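Local coordinates for protein nucleoside-diphosphate-sugar pyrophosphorylase (Vibrio cholerae, PDB 4EVW) that probably transfers a nucleotidyl group to a sugar phosphate, making a nucleoside-diphosphate sugar and releasing pyrophosphate, at residues 123-126 / 127-131; 177-180 / 181-184; 222-225 / 226-230. The protein carries 1 engineered substitution. All coordinates share one frame; numbering follows the deposited sequence.

All three contacts are short turns of chain at the ends of strands in the mixed sheet of this presumed nucleotidyltransferase. Interaction 1 is the 3-10 turn leading into strand 132-138, interaction 2 joins strand 174-177 to helix 180-191, and interaction 3 runs from the end of strand 219-223 into the turn after it. Strand 132-138 pairs with both 174-177 and 219-223, consistent with interaction 1 touching each of the others. Asp131 O lies 2.8 Å from Asn178 N, a probable hydrogen bond to interaction 2, and Pro124 CB packs 3.5 Å from His222 NE2 of interaction 3. Interactions 2 and 3 do not meet: their nearest atoms are about 11 Å apart and their centres about 24 Å.

Interaction 1: residues 123-126 / 127-131; sequences FPDI and SQHSD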
loop_
_atom_site.group_PDB
_atom_site.type_symbol
_atom_site.label_atom_id
_atom_site.label_comp_id
_atom_site.label_asym_id
_atom_site.label_seq_id
_atom_site.Cartn_x
_atom_site.Cartn_y
_atom_site.Cartn_z
ATOM N N PHE A 123 10.026 9.123 6.152
ATOM C CA PHE A 123 10.530 7.770 6.376
ATOM C C PHE A 123 11.215 7.679 7.730
ATOM O O PHE A 123 11.932 8.596 8.129
ATOM C CB PHE A 123 11.523 7.369 5.279
ATOM C CG PHE A 123 10.875 7.025 3.969
ATOM C CD1 PHE A 123 10.227 5.805 3.795
ATOM C CD2 PHE A 123 10.887 7.934 2.916
ATOM C CE1 PHE A 123 9.600 5.494 2.591
ATOM C CE2 PHE A 123 10.262 7.634 1.705
ATOM C CZ PHE A 123 9.618 6.414 1.543
ATOM N N PRO A 124 10.988 6.576 8.463
ATOM C CA PRO A 124 11.613 6.408 9.777
ATOM C C PRO A 124 13.055 5.926 9.629
ATOM O O PRO A 124 13.438 5.396 8.588
ATOM C CB PRO A 124 10.712 5.382 10.456
ATOM C CG PRO A 124 10.308 4.503 9.315
ATOM C CD PRO A 124 10.040 5.482 8.180
ATOM N N ASP A 125 13.854 6.123 10.668
ATOM C CA ASP A 125 15.251 5.717 10.632
ATOM C C ASP A 125 15.422 4.220 10.347
ATOM O O ASP A 125 16.372 3.815 9.677
ATOM C CB ASP A 125 15.924 6.079 11.961
ATOM C CG ASP A 125 17.422 5.852 11.940
ATOM O OD1 ASP A 125 18.115 6.538 11.157
ATOM O OD2 ASP A 125 17.905 4.989 12.703
ATOM N N ILE A 126 14.496 3.399 10.834
ATOM C CA ILE A 126 14.610 1.956 10.631
ATOM C C ILE A 126 14.635 1.579 9.147
ATOM O O ILE A 126 15.149 0.520 8.784
ATOM C CB ILE A 126 13.465 1.183 11.373
ATOM C CG1 ILE A 126 13.767 -0.322 11.377
ATOM C CG2 ILE A 126 12.112 1.456 10.718
ATOM C CD1 ILE A 126 15.116 -0.684 11.997
ATOM N N SER A 127 14.117 2.452 8.286
ATOM C CA SER A 127 14.103 2.157 6.850
ATOM C C SER A 127 15.514 2.142 6.267
ATOM O O SER A 127 15.737 1.616 5.175
ATOM C CB SER A 127 13.226 3.164 6.089
ATOM O OG SER A 127 13.806 4.458 6.045
ATOM N N GLN A 128 16.469 2.713 6.998
ATOM C CA GLN A 128 17.859 2.742 6.546
ATOM C C GLN A 128 18.670 1.624 7.198
ATOM O O GLN A 128 19.853 1.463 6.903
ATOM C CB GLN A 128 18.513 4.087 6.894
ATOM C CG GLN A 128 17.930 5.300 6.185
ATOM C CD GLN A 128 18.453 6.611 6.757
ATOM O OE1 GLN A 128 17.677 7.511 7.083
ATOM N NE2 GLN A 128 19.772 6.724 6.880
ATOM N N HIS A 129 18.036 0.850 8.074
ATOM C CA HIS A 129 18.732 -0.222 8.784
ATOM C C HIS A 129 17.951 -1.532 8.804
ATOM O O HIS A 129 17.996 -2.276 9.786
ATOM C CB HIS A 129 19.008 0.226 10.220
ATOM C CG HIS A 129 19.800 1.492 10.310
ATOM N ND1 HIS A 129 21.155 1.543 10.056
ATOM C CD2 HIS A 129 19.423 2.761 10.588
ATOM C CE1 HIS A 129 21.577 2.789 10.173
ATOM N NE2 HIS A 129 20.544 3.549 10.494
ATOM N N SER A 130 17.238 -1.812 7.721
ATOM C CA SER A 130 16.438 -3.028 7.629
ATOM C C SER A 130 16.228 -3.398 6.172
ATOM O O SER A 130 16.462 -2.584 5.279
ATOM C CB SER A 130 15.079 -2.818 8.305
ATOM O OG SER A 130 14.347 -1.776 7.677
ATOM N N ASP A 131 15.790 -4.628 5.927
ATOM C CA ASP A 131 15.537 -5.062 4.560
ATOM C C ASP A 131 14.116 -4.673 4.172
ATOM O O ASP A 131 13.743 -4.714 2.995
ATOM C CB ASP A 131 15.733 -6.576 4.435
ATOM C CG ASP A 131 17.195 -6.980 4.562
ATOM O OD1 ASP A 131 18.029 -6.403 3.832
ATOM O OD2 ASP A 131 17.511 -7.869 5.382
#
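Ser127 turns back on Pro124 and grips its carbonyl with two donors. The hydroxyl gives the shorter bond, Ser127 OG to Pro124 O at 2.7 Å, arriving almost straight down the carbonyl bond (C=O...donor angle 168°). The backbone Ser127 N reaches the same oxygen at 3.0 Å from well above the carbonyl plane. With chi1 at 70°, OG sits between the backbone N and the carbonyl carbon of its own residue, where it also lies 3.8 Å from Phe123 CB. A second forked acceptor follows two residues on: Ser130 OG and His129 N approach Ile126 O from opposite faces of its carbonyl plane, at 2.7 Å and 3.0 Å. Gln128 N bonds to Asp125 O at 2.9 Å, and in this loop between strands 116-117 and 132-138 the backbone amides of Ser127, Gln128 and His129 each reach back three residues, the 3-10 pattern, to which the serine hydroxyls add. On its outer side the Asp125 carboxylate approaches the edge of the His129 imidazole, CG lying in the ring plane and OD2 3.4 Å from CD2, with the two planes 53° apart. Further out, Phe123 meets the rings of Tyr43 and Phe121 edge-to-face, and its N bonds to Tyr43 OH. Pro124 and Ser127 rest against Tyr133, while Ile126 and Ser130 lean on His220 of strand 219-223.

Interaction 2: residues 177-180 / 181-184; sequences FNRK and EDYL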
loop_
_atom_site.group_PDB
_atom_site.type_symbol
_atom_site.label_atom_id
_atom_site.label_comp_id
_atom_site.label_asym_id
_atom_site.label_seq_id
_atom_site.Cartn_x
_atom_site.Cartn_y
_atom_site.Cartn_z
ATOM N N PHE A 177 9.833 -2.088 1.320
ATOM C CA PHE A 177 10.807 -3.119 0.961
ATOM C C PHE A 177 12.053 -2.385 0.480
ATOM O O PHE A 177 11.970 -1.532 -0.406
ATOM C CB PHE A 177 10.286 -4.015 -0.166
ATOM C CG PHE A 177 9.009 -4.730 0.171
ATOM C CD1 PHE A 177 7.793 -4.068 0.105
ATOM C CD2 PHE A 177 9.029 -6.062 0.568
ATOM C CE1 PHE A 177 6.604 -4.722 0.430
ATOM C CE2 PHE A 177 7.848 -6.729 0.896
ATOM C CZ PHE A 177 6.632 -6.055 0.826
ATOM N N ASN A 178 13.205 -2.713 1.058
ATOM C CA ASN A 178 14.449 -2.047 0.674
ATOM C C ASN A 178 14.860 -2.330 -0.774
ATOM O O ASN A 178 15.503 -1.495 -1.410
ATOM C CB ASN A 178 15.581 -2.455 1.624
ATOM C CG ASN A 178 16.827 -1.615 1.431
ATOM O OD1 ASN A 178 16.758 -0.385 1.419
ATOM N ND2 ASN A 178 17.971 -2.272 1.283
ATOM N N ARG A 179 14.489 -3.499 -1.291
ATOM C CA ARG A 179 14.823 -3.869 -2.670
ATOM C C ARG A 179 13.622 -4.409 -3.434
ATOM O O ARG A 179 12.934 -5.313 -2.963
ATOM C CB ARG A 179 15.936 -4.923 -2.693
ATOM C CG ARG A 179 17.272 -4.425 -2.160
ATOM C CD ARG A 179 18.380 -5.454 -2.368
ATOM N NE ARG A 179 19.699 -4.866 -2.151
ATOM C CZ ARG A 179 20.593 -4.649 -3.111
ATOM N NH1 ARG A 179 20.317 -4.976 -4.368
ATOM N NH2 ARG A 179 21.761 -4.092 -2.818
ATOM N N LYS A 180 13.381 -3.854 -4.619
ATOM C CA LYS A 180 12.271 -4.292 -5.458
ATOM C C LYS A 180 12.400 -5.791 -5.699
ATOM O O LYS A 180 11.407 -6.519 -5.681
ATOM C CB LYS A 180 12.295 -3.564 -6.810
ATOM C CG LYS A 180 11.171 -3.981 -7.756
ATOM C CD LYS A 180 11.409 -3.524 -9.197
ATOM C CE LYS A 180 12.512 -4.334 -9.873
ATOM N NZ LYS A 180 12.649 -3.971 -11.314
ATOM N N GLU A 181 13.627 -6.255 -5.922
ATOM C CA GLU A 181 13.839 -7.675 -6.183
ATOM C C GLU A 181 13.397 -8.595 -5.049
ATOM O O GLU A 181 12.956 -9.719 -5.306
ATOM C CB GLU A 181 15.302 -7.951 -6.558
ATOM C CG GLU A 181 15.620 -7.604 -8.015
ATOM C CD GLU A 181 14.581 -8.153 -8.991
ATOM O OE1 GLU A 181 14.364 -9.385 -9.010
ATOM O OE2 GLU A 181 13.979 -7.350 -9.736
ATOM N N ASP A 182 13.503 -8.132 -3.804
ATOM C CA ASP A 182 13.068 -8.944 -2.668
ATOM C C ASP A 182 11.548 -9.055 -2.678
ATOM O O ASP A 182 10.988 -10.106 -2.357
ATOM C CB ASP A 182 13.528 -8.338 -1.338
ATOM C CG ASP A 182 15.031 -8.424 -1.144
ATOM O OD1 ASP A 182 15.658 -9.337 -1.719
ATOM O OD2 ASP A 182 15.581 -7.584 -0.404
ATOM N N TYR A 183 10.875 -7.966 -3.036
ATOM C CA TYR A 183 9.421 -7.995 -3.123
ATOM C C TYR A 183 9.001 -9.014 -4.178
ATOM O O TYR A 183 8.143 -9.860 -3.933
ATOM C CB TYR A 183 8.852 -6.634 -3.542
ATOM C CG TYR A 183 7.360 -6.705 -3.771
ATOM C CD1 TYR A 183 6.466 -6.517 -2.716
ATOM C CD2 TYR A 183 6.840 -7.050 -5.024
ATOM C CE1 TYR A 183 5.092 -6.681 -2.896
ATOM C CE2 TYR A 183 5.469 -7.218 -5.212
ATOM C CZ TYR A 183 4.602 -7.032 -4.145
ATOM O OH TYR A 183 3.251 -7.226 -4.308
ATOM N N LEU A 184 9.600 -8.923 -5.363
ATOM C CA LEU A 184 9.235 -9.828 -6.448
ATOM C C LEU A 184 9.543 -11.291 -6.141
ATOM O O LEU A 184 8.793 -12.188 -6.527
ATOM C CB LEU A 184 9.906 -9.389 -7.755
ATOM C CG LEU A 184 9.407 -8.036 -8.286
ATOM C CD1 LEU A 184 10.209 -7.637 -9.514
ATOM C CD2 LEU A 184 7.921 -8.112 -8.622
HETATM O O HOH W 1 13.998 -5.586 0.510
#
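A bound water joins Arg179 to Asp182: it accepts from Arg179 N at 2.8 Å and donates to Asp182 OD2 at 2.7 Å. Arg179 is the N-cap of helix 180-191, and Asp182, at N3, reaches the N-cap amide through the water, a water-mediated version of one half of a capping box. With CG anti to its own carbonyl carbon (chi1 -69°), the Asp182 carboxylate turns back toward the helix start and also meets Arg179 CB. An acid at this end probably interacts favourably with the helix dipole. The first turn is closed by backbone bonds: Arg179 O takes Asp182 N and, weakly, Tyr183 N, while Lys180 O takes Leu184 N at 3.0 Å in a nearly straight bond (167° at the hydrogen). Lys180 and Glu181 run side by side in the same direction, but their salt bridge is long, Lys180 NZ to Glu181 OE2 4.0 Å; the ammonium has a stronger partner in Tyr105 O. The aliphatic part of the lysine crosses Leu184, and both side chains also touch Leu95 of helix 87-100. On the inner side of the helix Tyr183 enters the core, its CG anti to the backbone N, and its hydroxyl is held by Ala88 O. Phe177, at the end of strand 174-177, stacks against Tyr209 and packs on Ile109, which Tyr183 touches too; the two residues join the start of the helix to the sheet there. Phe177 and Tyr183 form a T-shaped (edge-to-face) pair, centroids 5.0 Å apart and planes at 88°. Tyr183 supplies the edge: Tyr183 CD1 stands over one face of Phe177, toward the rim, 3.6 Å from Phe177 CZ.

Interaction 3: residues 222-225 / 226-230; sequences HLIA and RHEVI
The connection between strands 219-223 and 230-231 contains a short 3-10 turn, residues 226-228, pinned at its start by a reciprocal pair of bonds between Ala225 and Glu228. Ala225 O accepts from Glu228 N at 2.9 Å, the donor standing 51° out of the carbonyl plane. In return the Glu228 side chain reaches back and takes Ala225 N on OE1 at 3.0 Å, a nearly straight bond (166° at the hydrogen) that uses the anti lone pair of the carboxylate oxygen. This second bond resembles one half of a capping box, the third residue of the turn holding the amide of the residue just before it. Chi1 of -66° sets CG beside the backbone N of Glu228, and the extended chain beyond it carries OE1 back to Ala225, where it also comes 3.5 Å from Ile224 CB. Outside the turn, Glu228 O is bonded to Arg118 NH1. The His227 ring meets the Ala225 methyl obliquely, His227 CE1 3.3 Å from Ala225 CB, and has Glu228 CG 3.6 Å above one face, toward the rim. Beneath the turn two buried side chains meet and also touch Arg118: Ile224, whose backbone pairs with Val136, and Val229, which reaches Thr116. They cross at about a right angle, Ile224 CD1 lying 4.0 Å from Val229 CB.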
loop_
_atom_site.group_PDB
_atom_site.type_symbol
_atom_site.label_atom_id
_atom_site.label_comp_id
_atom_site.label_asym_id
_atom_site.label_seq_id
_atom_site.Cartn_x
_atom_site.Cartn_y
_atom_site.Cartn_z
ATOM N N HIS A 222 7.366 -0.281 12.392
ATOM C CA HIS A 222 7.535 1.083 12.851
ATOM C C HIS A 222 6.178 1.496 13.377
ATOM O O HIS A 222 5.206 1.585 12.626
ATOM C CB HIS A 222 7.956 2.034 11.743
ATOM C CG HIS A 222 8.110 3.443 12.222
ATOM N ND1 HIS A 222 7.318 4.476 11.774
ATOM C CD2 HIS A 222 8.916 3.972 13.175
ATOM C CE1 HIS A 222 7.625 5.582 12.431
ATOM N NE2 HIS A 222 8.590 5.301 13.285
ATOM N N LEU A 223 6.120 1.738 14.679
ATOM C CA LEU A 223 4.878 2.106 15.342
ATOM C C LEU A 223 4.545 3.590 15.272
ATOM O O LEU A 223 5.370 4.432 15.621
ATOM C CB LEU A 223 4.953 1.684 16.811
ATOM C CG LEU A 223 3.747 2.035 17.685
ATOM C CD1 LEU A 223 2.537 1.230 17.232
ATOM C CD2 LEU A 223 4.069 1.736 19.143
ATOM N N ILE A 224 3.342 3.913 14.807
ATOM C CA ILE A 224 2.923 5.310 14.765
ATOM C C ILE A 224 1.692 5.438 15.647
ATOM O O ILE A 224 1.079 4.433 16.022
ATOM C CB ILE A 224 2.580 5.813 13.333
ATOM C CG1 ILE A 224 1.343 5.097 12.788
ATOM C CG2 ILE A 224 3.780 5.625 12.413
ATOM C CD1 ILE A 224 0.815 5.710 11.499
ATOM N N ALA A 225 1.345 6.674 15.988
ATOM C CA ALA A 225 0.189 6.941 16.837
ATOM C C ALA A 225 -1.098 6.928 16.011
ATOM O O ALA A 225 -1.090 7.259 14.828
ATOM C CB ALA A 225 0.362 8.289 17.528
ATOM N N ARG A 226 -2.205 6.554 16.642
ATOM C CA ARG A 226 -3.485 6.484 15.949
ATOM C C ARG A 226 -3.895 7.789 15.271
ATOM O O ARG A 226 -4.530 7.769 14.216
ATOM C CB ARG A 226 -4.587 6.052 16.920
ATOM C CG ARG A 226 -5.944 5.854 16.251
ATOM C CD ARG A 226 -5.881 4.745 15.208
ATOM N NE ARG A 226 -7.184 4.460 14.608
ATOM C CZ ARG A 226 -7.706 5.127 13.586
ATOM N NH1 ARG A 226 -7.042 6.132 13.027
ATOM N NH2 ARG A 226 -8.900 4.783 13.117
ATOM N N HIS A 227 -3.529 8.924 15.863
ATOM C CA HIS A 227 -3.895 10.212 15.285
ATOM C C HIS A 227 -3.080 10.570 14.046
ATOM O O HIS A 227 -3.367 11.565 13.377
ATOM C CB HIS A 227 -3.750 11.333 16.322
ATOM C CG HIS A 227 -2.330 11.663 16.668
ATOM N ND1 HIS A 227 -1.616 10.980 17.628
ATOM C CD2 HIS A 227 -1.491 12.604 16.174
ATOM C CE1 HIS A 227 -0.398 11.486 17.710
ATOM N NE2 HIS A 227 -0.297 12.472 16.837
ATOM N N GLU A 228 -2.067 9.770 13.738
ATOM C CA GLU A 228 -1.227 10.045 12.574
ATOM C C GLU A 228 -1.720 9.337 11.315
ATOM O O GLU A 228 -1.151 9.506 10.237
ATOM C CB GLU A 228 0.222 9.646 12.870
ATOM C CG GLU A 228 0.866 10.504 13.959
ATOM C CD GLU A 228 2.319 10.145 14.213
ATOM O OE1 GLU A 228 2.587 9.037 14.728
ATOM O OE2 GLU A 228 3.196 10.974 13.894
ATOM N N VAL A 229 -2.777 8.544 11.455
ATOM C CA VAL A 229 -3.335 7.829 10.315
ATOM C C VAL A 229 -4.852 8.001 10.262
ATOM O O VAL A 229 -5.537 7.943 11.284
ATOM C CB VAL A 229 -2.968 6.314 10.357
ATOM C CG1 VAL A 229 -3.549 5.651 11.600
ATOM C CG2 VAL A 229 -3.471 5.620 9.093
ATOM N N ILE A 230 -5.368 8.262 9.064
ATOM C CA ILE A 230 -6.805 8.431 8.868
ATOM C C ILE A 230 -7.227 7.429 7.808
ATOM O O ILE A 230 -6.661 7.400 6.717
ATOM C CB ILE A 230 -7.148 9.852 8.379
ATOM C CG1 ILE A 230 -6.767 10.872 9.454
ATOM C CG2 ILE A 230 -8.641 9.947 8.047
ATOM C CD1 ILE A 230 -6.574 12.274 8.927
#